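Local coordinates for fibrinogen-binding protein (PDB 3T49) that probably inhibits the C3 convertases of host complement, as a secreted virulence factor of the staphylococcal complement inhibitor (SCIN) family, at residues A[27-32]-A[61-66]; A[35-40]-A[57-62]. One frame throughout, in Å; residues are numbered along the deposited sequence.

Interaction 1: A[27-32]-A[61-66]. With SO4 (sulfate ion), chain F; SO4 (sulfate ion), chain G.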
loop_
_atom_site.group_PDB
_atom_site.type_symbol
_atom_site.label_atom_id
_atom_site.label_comp_id
_atom_site.label_asym_id
_atom_site.label_seq_id
_atom_site.Cartn_x
_atom_site.Cartn_y
_atom_site.Cartn_z
ATOM N N ASN A 27 3.750 -12.791 -8.868
ATOM C CA ASN A 27 5.154 -12.406 -9.098
ATOM C C ASN A 27 5.651 -11.609 -7.913
ATOM O O ASN A 27 4.908 -10.808 -7.364
ATOM C CB ASN A 27 5.259 -11.531 -10.364
ATOM C CG ASN A 27 6.707 -11.130 -10.727
ATOM O OD1 ASN A 27 7.300 -10.177 -10.184
ATOM N ND2 ASN A 27 7.262 -11.840 -11.710
ATOM N N PRO A 28 6.932 -11.769 -7.536
ATOM C CA PRO A 28 7.491 -10.992 -6.412
ATOM C C PRO A 28 7.321 -9.475 -6.481
ATOM O O PRO A 28 7.385 -8.820 -5.438
ATOM C CB PRO A 28 8.971 -11.364 -6.457
ATOM C CG PRO A 28 9.007 -12.717 -7.037
ATOM C CD PRO A 28 7.909 -12.740 -8.067
ATOM N N TYR A 29 7.098 -8.902 -7.659
ATOM C CA TYR A 29 6.837 -7.480 -7.794
ATOM C C TYR A 29 5.772 -7.008 -6.812
ATOM O O TYR A 29 5.904 -5.926 -6.238
ATOM C CB TYR A 29 6.407 -7.147 -9.244
ATOM C CG TYR A 29 5.866 -5.754 -9.386
ATOM C CD1 TYR A 29 6.712 -4.671 -9.561
ATOM C CD2 TYR A 29 4.489 -5.516 -9.337
ATOM C CE1 TYR A 29 6.220 -3.396 -9.660
ATOM C CE2 TYR A 29 3.991 -4.250 -9.418
ATOM C CZ TYR A 29 4.857 -3.181 -9.598
ATOM O OH TYR A 29 4.365 -1.894 -9.681
ATOM N N TYR A 30 4.687 -7.774 -6.669
ATOM C CA TYR A 30 3.549 -7.268 -5.938
ATOM C C TYR A 30 3.880 -7.063 -4.462
ATOM O O TYR A 30 3.670 -5.979 -3.914
ATOM C CB TYR A 30 2.299 -8.157 -6.187
ATOM C CG TYR A 30 1.930 -8.078 -7.639
ATOM C CD1 TYR A 30 1.214 -6.982 -8.123
ATOM C CD2 TYR A 30 2.374 -9.033 -8.532
ATOM C CE1 TYR A 30 0.941 -6.874 -9.468
ATOM C CE2 TYR A 30 2.095 -8.927 -9.905
ATOM C CZ TYR A 30 1.389 -7.841 -10.327
ATOM O OH TYR A 30 1.129 -7.704 -11.675
ATOM N N LYS A 31 4.432 -8.078 -3.830
ATOM C CA LYS A 31 4.813 -7.934 -2.428
ATOM C C LYS A 31 5.878 -6.863 -2.222
ATOM O O LYS A 31 5.810 -6.089 -1.267
ATOM C CB LYS A 31 5.270 -9.268 -1.868
ATOM C CG LYS A 31 5.441 -9.203 -0.346
ATOM C CD LYS A 31 5.749 -10.557 0.254
ATOM C CE LYS A 31 6.288 -10.375 1.668
ATOM N NZ LYS A 31 7.751 -9.963 1.642
ATOM N N ARG A 32 6.870 -6.788 -3.094
ATOM C CA ARG A 32 7.901 -5.784 -2.862
ATOM C C ARG A 32 7.383 -4.367 -3.059
ATOM O O ARG A 32 7.847 -3.459 -2.374
ATOM C CB ARG A 32 9.214 -6.066 -3.610
ATOM C CG ARG A 32 9.191 -5.823 -5.084
ATOM C CD ARG A 32 10.633 -5.734 -5.691
ATOM N NE ARG A 32 10.510 -5.747 -7.149
ATOM C CZ ARG A 32 10.489 -6.845 -7.894
ATOM N NH1 ARG A 32 10.615 -8.044 -7.375
ATOM N NH2 ARG A 32 10.326 -6.717 -9.200
ATOM N N GLU A 61 -3.333 2.259 -3.110
ATOM C CA GLU A 61 -4.581 2.052 -3.836
ATOM C C GLU A 61 -4.307 1.374 -5.174
ATOM O O GLU A 61 -5.040 0.451 -5.581
ATOM C CB GLU A 61 -5.319 3.394 -4.054
ATOM C CG GLU A 61 -5.875 3.955 -2.766
ATOM C CD GLU A 61 -6.455 5.339 -2.925
ATOM O OE1 GLU A 61 -6.148 5.985 -3.949
ATOM O OE2 GLU A 61 -7.175 5.780 -1.999
ATOM N N LYS A 62 -3.264 1.795 -5.866
ATOM C CA LYS A 62 -2.945 1.256 -7.184
ATOM C C LYS A 62 -2.573 -0.239 -7.072
ATOM O O LYS A 62 -3.075 -1.071 -7.848
ATOM C CB LYS A 62 -1.795 2.034 -7.826
ATOM C CG LYS A 62 -1.384 1.552 -9.223
ATOM C CD LYS A 62 -0.237 2.433 -9.765
ATOM C CE LYS A 62 0.176 2.051 -11.180
ATOM N NZ LYS A 62 1.064 0.857 -11.177
ATOM N N ILE A 63 -1.669 -0.592 -6.153
ATOM C CA ILE A 63 -1.209 -1.983 -6.063
ATOM C C ILE A 63 -2.329 -2.902 -5.541
ATOM O O ILE A 63 -2.456 -4.043 -5.996
ATOM C CB ILE A 63 0.119 -2.111 -5.245
ATOM C CG1 ILE A 63 0.837 -3.449 -5.522
ATOM C CG2 ILE A 63 -0.125 -1.933 -3.736
ATOM C CD1 ILE A 63 1.377 -3.582 -6.931
ATOM N N TYR A 64 -3.177 -2.432 -4.631
ATOM C CA TYR A 64 -4.289 -3.243 -4.162
ATOM C C TYR A 64 -5.252 -3.517 -5.308
ATOM O O TYR A 64 -5.766 -4.624 -5.432
ATOM C CB TYR A 64 -5.042 -2.540 -3.024
ATOM C CG TYR A 64 -4.278 -2.358 -1.733
ATOM C CD1 TYR A 64 -3.057 -2.979 -1.484
ATOM C CD2 TYR A 64 -4.805 -1.552 -0.741
ATOM C CE1 TYR A 64 -2.393 -2.785 -0.282
ATOM C CE2 TYR A 64 -4.156 -1.365 0.459
ATOM C CZ TYR A 64 -2.947 -1.972 0.686
ATOM O OH TYR A 64 -2.284 -1.776 1.889
ATOM N N LYS A 65 -5.556 -2.517 -6.136
ATOM C CA LYS A 65 -6.451 -2.695 -7.290
ATOM C C LYS A 65 -5.840 -3.686 -8.269
ATOM O O LYS A 65 -6.568 -4.546 -8.803
ATOM C CB LYS A 65 -6.719 -1.349 -7.961
ATOM C CG LYS A 65 -7.744 -1.471 -9.084
ATOM C CD LYS A 65 -8.151 -0.081 -9.593
ATOM C CE LYS A 65 -9.357 -0.206 -10.545
ATOM N NZ LYS A 65 -9.772 1.083 -11.149
ATOM N N GLU A 66 -4.541 -3.573 -8.541
ATOM C CA GLU A 66 -3.861 -4.506 -9.449
ATOM C C GLU A 66 -3.967 -5.943 -8.944
ATOM O O GLU A 66 -4.256 -6.871 -9.725
ATOM C CB GLU A 66 -2.400 -4.118 -9.684
ATOM C CG GLU A 66 -2.293 -2.923 -10.592
ATOM C CD GLU A 66 -0.980 -2.202 -10.565
ATOM O OE1 GLU A 66 -0.208 -2.366 -9.617
ATOM O OE2 GLU A 66 -0.746 -1.382 -11.487
HETATM S S SO4 F . 10.493 -2.806 -9.438
HETATM O O1 SO4 F . 10.289 -3.074 -8.016
HETATM O O2 SO4 F . 11.841 -2.282 -9.629
HETATM O O3 SO4 F . 10.319 -4.034 -10.201
HETATM O O4 SO4 F . 9.520 -1.815 -9.885
HETATM S S SO4 G . 8.647 -13.557 1.151
HETATM O O1 SO4 G . 8.135 -12.882 2.340
HETATM O O2 SO4 G . 9.816 -14.353 1.514
HETATM O O3 SO4 G . 7.634 -14.438 0.579
HETATM O O4 SO4 G . 9.028 -12.554 0.167
HETATM O O HOH W 1 1.912 -0.673 -8.987
#
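Tyr-30 and Ile-63 face each other where helices 28-32 and 61-66 run roughly antiparallel, their axes 10.7 Å apart at an angle of 146°. The CD1 methyl of Ile-63 is the hub. It lies 3.6 Å from Tyr-30 CD1 and 3.7 Å from Tyr-29 CE2. It approaches both rings obliquely. The two tyrosines also pack on each other, with Tyr-29 CD2 over the centre of the Tyr-30 ring. CG of Tyr-29 lies anti to the backbone N (chi1 169°), which sends the ring across toward helix 61-66. There a water ties its hydroxyl to Lys-62 NZ and Glu-66 OE1. The same pair is joined by a salt bridge, Lys-62 NZ to Glu-66 OE2, 2.9 Å, on the syn side of the carboxylate. On its own helix, the Arg-32 guanidinium has Tyr-29 CA over one face. Its NE and NH2 hold one sulfate at the edge; Lys-31 NZ holds a second, its bond to O1 weak. Both probably come from the crystallisation liquor. Asn-27 is the N-cap: its OD1 accepts from Tyr-29 N at 2.8 Å. Tyr-30 also reaches Ile-67 and Ile-70. Aromatic and aliphatic side chains thus pack between neighbouring antiparallel helices, as in the helical bundle of the SCIN family.

Interaction 2: A[35-40]-A[57-62]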
loop_
_atom_site.group_PDB
_atom_site.type_symbol
_atom_site.label_atom_id
_atom_site.label_comp_id
_atom_site.label_asym_id
_atom_site.label_seq_id
_atom_site.Cartn_x
_atom_site.Cartn_y
_atom_site.Cartn_z
ATOM N N MET A 35 5.681 -3.619 0.226
ATOM C CA MET A 35 6.646 -3.391 1.312
ATOM C C MET A 35 7.313 -2.044 1.195
ATOM O O MET A 35 7.527 -1.357 2.194
ATOM C CB MET A 35 7.694 -4.505 1.321
ATOM C CG MET A 35 7.134 -5.893 1.549
ATOM S SD MET A 35 6.175 -6.058 3.076
ATOM C CE MET A 35 7.415 -5.639 4.283
ATOM N N MET A 36 7.632 -1.626 -0.038
ATOM C CA MET A 36 8.164 -0.291 -0.263
ATOM C C MET A 36 7.189 0.769 0.251
ATOM O O MET A 36 7.579 1.745 0.904
ATOM C CB MET A 36 8.456 -0.055 -1.750
ATOM C CG MET A 36 8.854 1.365 -2.094
ATOM S SD MET A 36 10.399 1.885 -1.404
ATOM C CE MET A 36 11.523 1.181 -2.604
ATOM N N ASN A 37 5.921 0.591 -0.079
ATOM C CA ASN A 37 4.963 1.597 0.321
ATOM C C ASN A 37 4.545 1.524 1.764
ATOM O O ASN A 37 4.119 2.533 2.304
ATOM C CB ASN A 37 3.815 1.614 -0.643
ATOM C CG ASN A 37 4.207 2.290 -1.933
ATOM O OD1 ASN A 37 4.383 3.512 -1.973
ATOM N ND2 ASN A 37 4.391 1.508 -2.982
ATOM N N GLU A 38 4.720 0.383 2.419
ATOM C CA GLU A 38 4.579 0.333 3.859
ATOM C C GLU A 38 5.603 1.238 4.473
ATOM O O GLU A 38 5.307 2.039 5.360
ATOM C CB GLU A 38 4.793 -1.082 4.385
ATOM C CG GLU A 38 3.646 -2.012 4.073
ATOM C CD GLU A 38 3.919 -3.436 4.516
ATOM O OE1 GLU A 38 4.947 -3.695 5.195
ATOM O OE2 GLU A 38 3.102 -4.321 4.214
ATOM N N TYR A 39 6.840 1.119 4.019
ATOM C CA TYR A 39 7.918 1.950 4.547
ATOM C C TYR A 39 7.650 3.431 4.312
ATOM O O TYR A 39 7.780 4.256 5.229
ATOM C CB TYR A 39 9.252 1.540 3.905
ATOM C CG TYR A 39 10.383 2.503 4.148
ATOM C CD1 TYR A 39 11.048 2.519 5.344
ATOM C CD2 TYR A 39 10.751 3.409 3.169
ATOM C CE1 TYR A 39 12.103 3.404 5.570
ATOM C CE2 TYR A 39 11.804 4.301 3.382
ATOM C CZ TYR A 39 12.460 4.286 4.592
ATOM O OH TYR A 39 13.504 5.166 4.827
ATOM N N ARG A 40 7.284 3.784 3.084
ATOM C CA ARG A 40 7.074 5.187 2.744
ATOM C C ARG A 40 5.874 5.743 3.501
ATOM O O ARG A 40 5.941 6.867 3.991
ATOM C CB ARG A 40 6.862 5.336 1.240
ATOM C CG ARG A 40 8.103 5.076 0.421
ATOM C CD ARG A 40 7.840 5.273 -1.046
ATOM N NE ARG A 40 9.098 5.209 -1.780
ATOM C CZ ARG A 40 9.191 4.990 -3.081
ATOM N NH1 ARG A 40 8.102 4.773 -3.787
ATOM N NH2 ARG A 40 10.381 4.955 -3.670
ATOM N N LYS A 57 -0.604 6.885 -0.467
ATOM C CA LYS A 57 -1.999 6.545 -0.609
ATOM C C LYS A 57 -2.278 6.113 -2.034
ATOM O O LYS A 57 -2.899 5.059 -2.262
ATOM C CB LYS A 57 -2.907 7.726 -0.236
ATOM C CG LYS A 57 -4.356 7.413 -0.412
ATOM C CD LYS A 57 -5.237 8.628 -0.131
ATOM C CE LYS A 57 -5.140 9.631 -1.251
ATOM N NZ LYS A 57 -6.081 10.770 -1.048
ATOM N N VAL A 58 -1.828 6.888 -3.018
ATOM C CA VAL A 58 -2.071 6.560 -4.412
ATOM C C VAL A 58 -1.384 5.237 -4.763
ATOM O O VAL A 58 -1.979 4.398 -5.457
ATOM C CB VAL A 58 -1.596 7.710 -5.327
ATOM C CG1 VAL A 58 -1.624 7.309 -6.793
ATOM C CG2 VAL A 58 -2.459 8.948 -5.102
ATOM N N ALA A 59 -0.176 5.035 -4.293
ATOM C CA ALA A 59 0.561 3.820 -4.640
ATOM C C ALA A 59 -0.093 2.593 -4.044
ATOM O O ALA A 59 -0.201 1.546 -4.695
ATOM C CB ALA A 59 1.986 3.913 -4.190
ATOM N N LEU A 60 -0.498 2.658 -2.799
ATOM C CA LEU A 60 -1.180 1.531 -2.172
ATOM C C LEU A 60 -2.522 1.244 -2.847
ATOM O O LEU A 60 -2.856 0.091 -3.120
ATOM C CB LEU A 60 -1.363 1.751 -0.659
ATOM C CG LEU A 60 -0.082 1.628 0.162
ATOM C CD1 LEU A 60 -0.329 2.131 1.587
ATOM C CD2 LEU A 60 0.416 0.178 0.156
ATOM N N GLU A 61 -3.333 2.259 -3.110
ATOM C CA GLU A 61 -4.581 2.052 -3.836
ATOM C C GLU A 61 -4.307 1.374 -5.174
ATOM O O GLU A 61 -5.040 0.451 -5.581
ATOM C CB GLU A 61 -5.319 3.394 -4.054
ATOM C CG GLU A 61 -5.875 3.955 -2.766
ATOM C CD GLU A 61 -6.455 5.339 -2.925
ATOM O OE1 GLU A 61 -6.148 5.985 -3.949
ATOM O OE2 GLU A 61 -7.175 5.780 -1.999
ATOM N N LYS A 62 -3.264 1.795 -5.866
ATOM C CA LYS A 62 -2.945 1.256 -7.184
ATOM C C LYS A 62 -2.573 -0.239 -7.072
ATOM O O LYS A 62 -3.075 -1.071 -7.848
ATOM C CB LYS A 62 -1.795 2.034 -7.826
ATOM C CG LYS A 62 -1.384 1.552 -9.223
ATOM C CD LYS A 62 -0.237 2.433 -9.765
ATOM C CE LYS A 62 0.176 2.051 -11.180
ATOM N NZ LYS A 62 1.064 0.857 -11.177
#
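Asn-37 meets Ala-59 and Leu-60 across the two helices and carries the whole contact from segment 35-40. Just before it, Met-36 lays its SD against one face of the Arg-40 guanidinium, 3.4 Å above the plane. This pair stays on its own helix. Asn-37 follows, and the base of its side chain points toward helix 57-62. The backbones come nearest here, with Asn-37 CA 6.6 Å from Leu-60 CA. Its CG lies anti to the carbonyl carbon (chi1 -76°), which brings the amide against the methyl of Ala-59. The Ala-59 CB sits 3.3 Å from Asn-37 OD1. Ala-59 CB is also 3.6 Å from both Asn-37 CG and Asn-37 ND2. The methyl thus meets the whole amide group and not one atom of it. Lower on the same side chain, Asn-37 CB rests 3.8 Å from Leu-60 CD2 and 4.0 Å from Leu-60 CG. Leu-60 reaches in with one methyl branch, and its side chain also touches Leu-9 and Leu-12 of helix 5-13. Next in sequence, Glu-38 turns its CB away from helix 57-62, and a weak hydrogen bond joins Glu-38 OE2 and Ser-16 OG. No hydrogen bond or salt bridge joins the two segments. The Asn-37 amide is buried, but ND2 is bonded to Thr-33 O one turn back on its own helix. The polar group is therefore partly satisfied within its own helix, and what it offers the neighbouring helix is van der Waals contact with small and branched aliphatic groups.

Interactions 1 and 2 join the same two helices, 28-47 and 50-72, and their centres are about 9 Å apart. Along helix 28-47, segment 27-32 comes before 35-40. Along helix 50-72 the order is reversed: 57-62 precedes 61-66, and the two share Glu-61 and Lys-62. This reversed order is that of an antiparallel helix pair. Interaction 2 has its centre about 3 Å from the centre of the chain and is buried. The centre of interaction 1 lies about 8 Å from it, and that contact is partly buried. Together they hold one helix-helix interface of the small, mostly helical SCIN-B chain at two successive levels.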